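Local structure of probable oxidoreductase (Pseudomonas aeruginosa, 4B7C) at residues M135-A140 with S164-I169. The protein is probably an NADP-dependent oxidoreductase of the medium-chain dehydrogenase/reductase family, with a Rossmann-fold cofactor domain. Numbering follows the deposited sequence.
Sequences MTAYFA and SVAGQI
Ala-137 is the bump of this helix pair, its methyl set into a hollow lined by Val-165, Ala-166 and Ile-169. The two helices belong to the Rossmann-fold half of a medium-chain dehydrogenase/reductase: helix 161-172 follows strand 152-155 of the parallel sheet, and segments 135-140 and 164-169 of helices 132-145 and 161-172 cross at -41°. Two small residues lie where the backbones come closest, the CA atoms of Ala-137 and Ala-166 being 4.6 Å apart, and the short segment axes approach to 8.3 Å. One wall of the hollow is Val-165, whose CG1, anti to its backbone N (chi1 172°), reaches to 3.7 Å from Ala-137 CB. The backbone forms the floor, Ala-166 N lying 3.5 Å from Ala-137 CB, with the Ala-166 methyl at its side (CB to CB 3.8 Å). One turn further on, Ile-169 sends its extended chain across to the other helix at about a right angle to the side chain of Tyr-138, and its side chain also touches Leu-141 and Leu-142 of the same helix as Tyr-138. The tyrosine ring meets this chain obliquely, Tyr-138 CD1 to Ile-169 CD1 at 4.1 Å, while its hydroxyl hydrogen-bonds Glu-293 of helix 287-299. Closer still, the Ile-169 CD1 methyl rests 3.7 Å from Tyr-138 CA, directly against the backbone.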
loop_
_atom_site.group_PDB
_atom_site.type_symbol
_atom_site.label_atom_id
_atom_site.label_comp_id
_atom_site.label_asym_id
_atom_site.label_seq_id
_atom_site.Cartn_x
_atom_site.Cartn_y
_atom_site.Cartn_z
ATOM N N MET B 135 16.762 12.686 -8.618
ATOM C CA MET B 135 16.352 11.462 -9.328
ATOM C C MET B 135 15.318 10.651 -8.524
ATOM O O MET B 135 14.474 9.981 -9.097
ATOM C CB MET B 135 17.553 10.594 -9.678
ATOM C CG MET B 135 18.446 11.160 -10.783
ATOM S SD MET B 135 17.598 11.561 -12.318
ATOM C CE MET B 135 16.902 13.200 -12.043
ATOM N N THR B 136 15.383 10.723 -7.201
ATOM C CA THR B 136 14.335 10.122 -6.361
ATOM C C THR B 136 12.988 10.772 -6.704
ATOM O O THR B 136 12.009 10.092 -6.977
ATOM C CB THR B 136 14.623 10.280 -4.859
ATOM O OG1 THR B 136 15.792 9.544 -4.533
ATOM C CG2 THR B 136 13.429 9.762 -3.976
ATOM N N ALA B 137 12.965 12.104 -6.705
ATOM C CA ALA B 137 11.755 12.864 -7.038
ATOM C C ALA B 137 11.258 12.482 -8.414
ATOM O O ALA B 137 10.077 12.210 -8.615
ATOM C CB ALA B 137 12.021 14.379 -6.970
ATOM N N TYR B 138 12.176 12.486 -9.368
ATOM C CA TYR B 138 11.857 12.241 -10.770
ATOM C C TYR B 138 11.221 10.866 -10.979
ATOM O O TYR B 138 10.113 10.755 -11.521
ATOM C CB TYR B 138 13.142 12.346 -11.598
ATOM C CG TYR B 138 12.950 12.246 -13.083
ATOM C CD1 TYR B 138 12.705 13.385 -13.850
ATOM C CD2 TYR B 138 13.055 11.020 -13.740
ATOM C CE1 TYR B 138 12.539 13.295 -15.217
ATOM C CE2 TYR B 138 12.896 10.926 -15.114
ATOM C CZ TYR B 138 12.636 12.067 -15.845
ATOM O OH TYR B 138 12.488 11.986 -17.207
ATOM N N PHE B 139 11.912 9.824 -10.537
ATOM C CA PHE B 139 11.429 8.462 -10.785
ATOM C C PHE B 139 10.253 8.074 -9.880
ATOM O O PHE B 139 9.302 7.455 -10.339
ATOM C CB PHE B 139 12.571 7.444 -10.726
ATOM C CG PHE B 139 13.514 7.565 -11.884
ATOM C CD1 PHE B 139 13.097 7.232 -13.155
ATOM C CD2 PHE B 139 14.792 8.059 -11.709
ATOM C CE1 PHE B 139 13.946 7.380 -14.238
ATOM C CE2 PHE B 139 15.645 8.218 -12.790
ATOM C CZ PHE B 139 15.223 7.878 -14.053
ATOM N N ALA B 140 10.309 8.465 -8.621
ATOM C CA ALA B 140 9.220 8.167 -7.677
ATOM C C ALA B 140 7.912 8.802 -8.135
ATOM O O ALA B 140 6.879 8.133 -8.220
ATOM C CB ALA B 140 9.585 8.613 -6.281
ATOM N N SER B 164 10.799 19.264 -2.794
ATOM C CA SER B 164 10.788 20.544 -3.525
ATOM C C SER B 164 10.941 20.322 -5.015
ATOM O O SER B 164 10.325 21.015 -5.826
ATOM C CB SER B 164 11.882 21.494 -3.018
ATOM O OG SER B 164 13.163 20.927 -3.166
ATOM N N VAL B 165 11.750 19.340 -5.387
ATOM C CA VAL B 165 11.881 18.964 -6.804
ATOM C C VAL B 165 10.628 18.254 -7.327
ATOM O O VAL B 165 10.138 18.560 -8.411
ATOM C CB VAL B 165 13.115 18.071 -7.041
ATOM C CG1 VAL B 165 13.120 17.541 -8.473
ATOM C CG2 VAL B 165 14.386 18.860 -6.737
ATOM N N ALA B 166 10.120 17.303 -6.550
ATOM C CA ALA B 166 8.926 16.543 -6.929
ATOM C C ALA B 166 7.732 17.468 -7.240
ATOM O O ALA B 166 7.039 17.293 -8.238
ATOM C CB ALA B 166 8.557 15.538 -5.823
ATOM N N GLY B 167 7.509 18.448 -6.373
ATOM C CA GLY B 167 6.416 19.411 -6.554
ATOM C C GLY B 167 6.534 20.232 -7.827
ATOM O O GLY B 167 5.546 20.497 -8.499
ATOM N N GLN B 168 7.758 20.601 -8.172
ATOM C CA GLN B 168 8.011 21.370 -9.391
ATOM C C GLN B 168 7.785 20.530 -10.632
ATOM O O GLN B 168 7.207 20.988 -11.623
ATOM C CB GLN B 168 9.432 21.945 -9.388
ATOM C CG GLN B 168 9.662 22.995 -8.309
ATOM C CD GLN B 168 11.078 23.551 -8.316
ATOM O OE1 GLN B 168 11.408 24.395 -9.137
ATOM N NE2 GLN B 168 11.912 23.090 -7.390
ATOM N N ILE B 169 8.224 19.278 -10.583
ATOM C CA ILE B 169 7.957 18.353 -11.688
ATOM C C ILE B 169 6.449 18.197 -11.880
ATOM O O ILE B 169 5.942 18.238 -13.001
ATOM C CB ILE B 169 8.605 16.971 -11.465
ATOM C CG1 ILE B 169 10.133 17.090 -11.450
ATOM C CG2 ILE B 169 8.207 16.017 -12.589
ATOM C CD1 ILE B 169 10.849 15.812 -11.064
#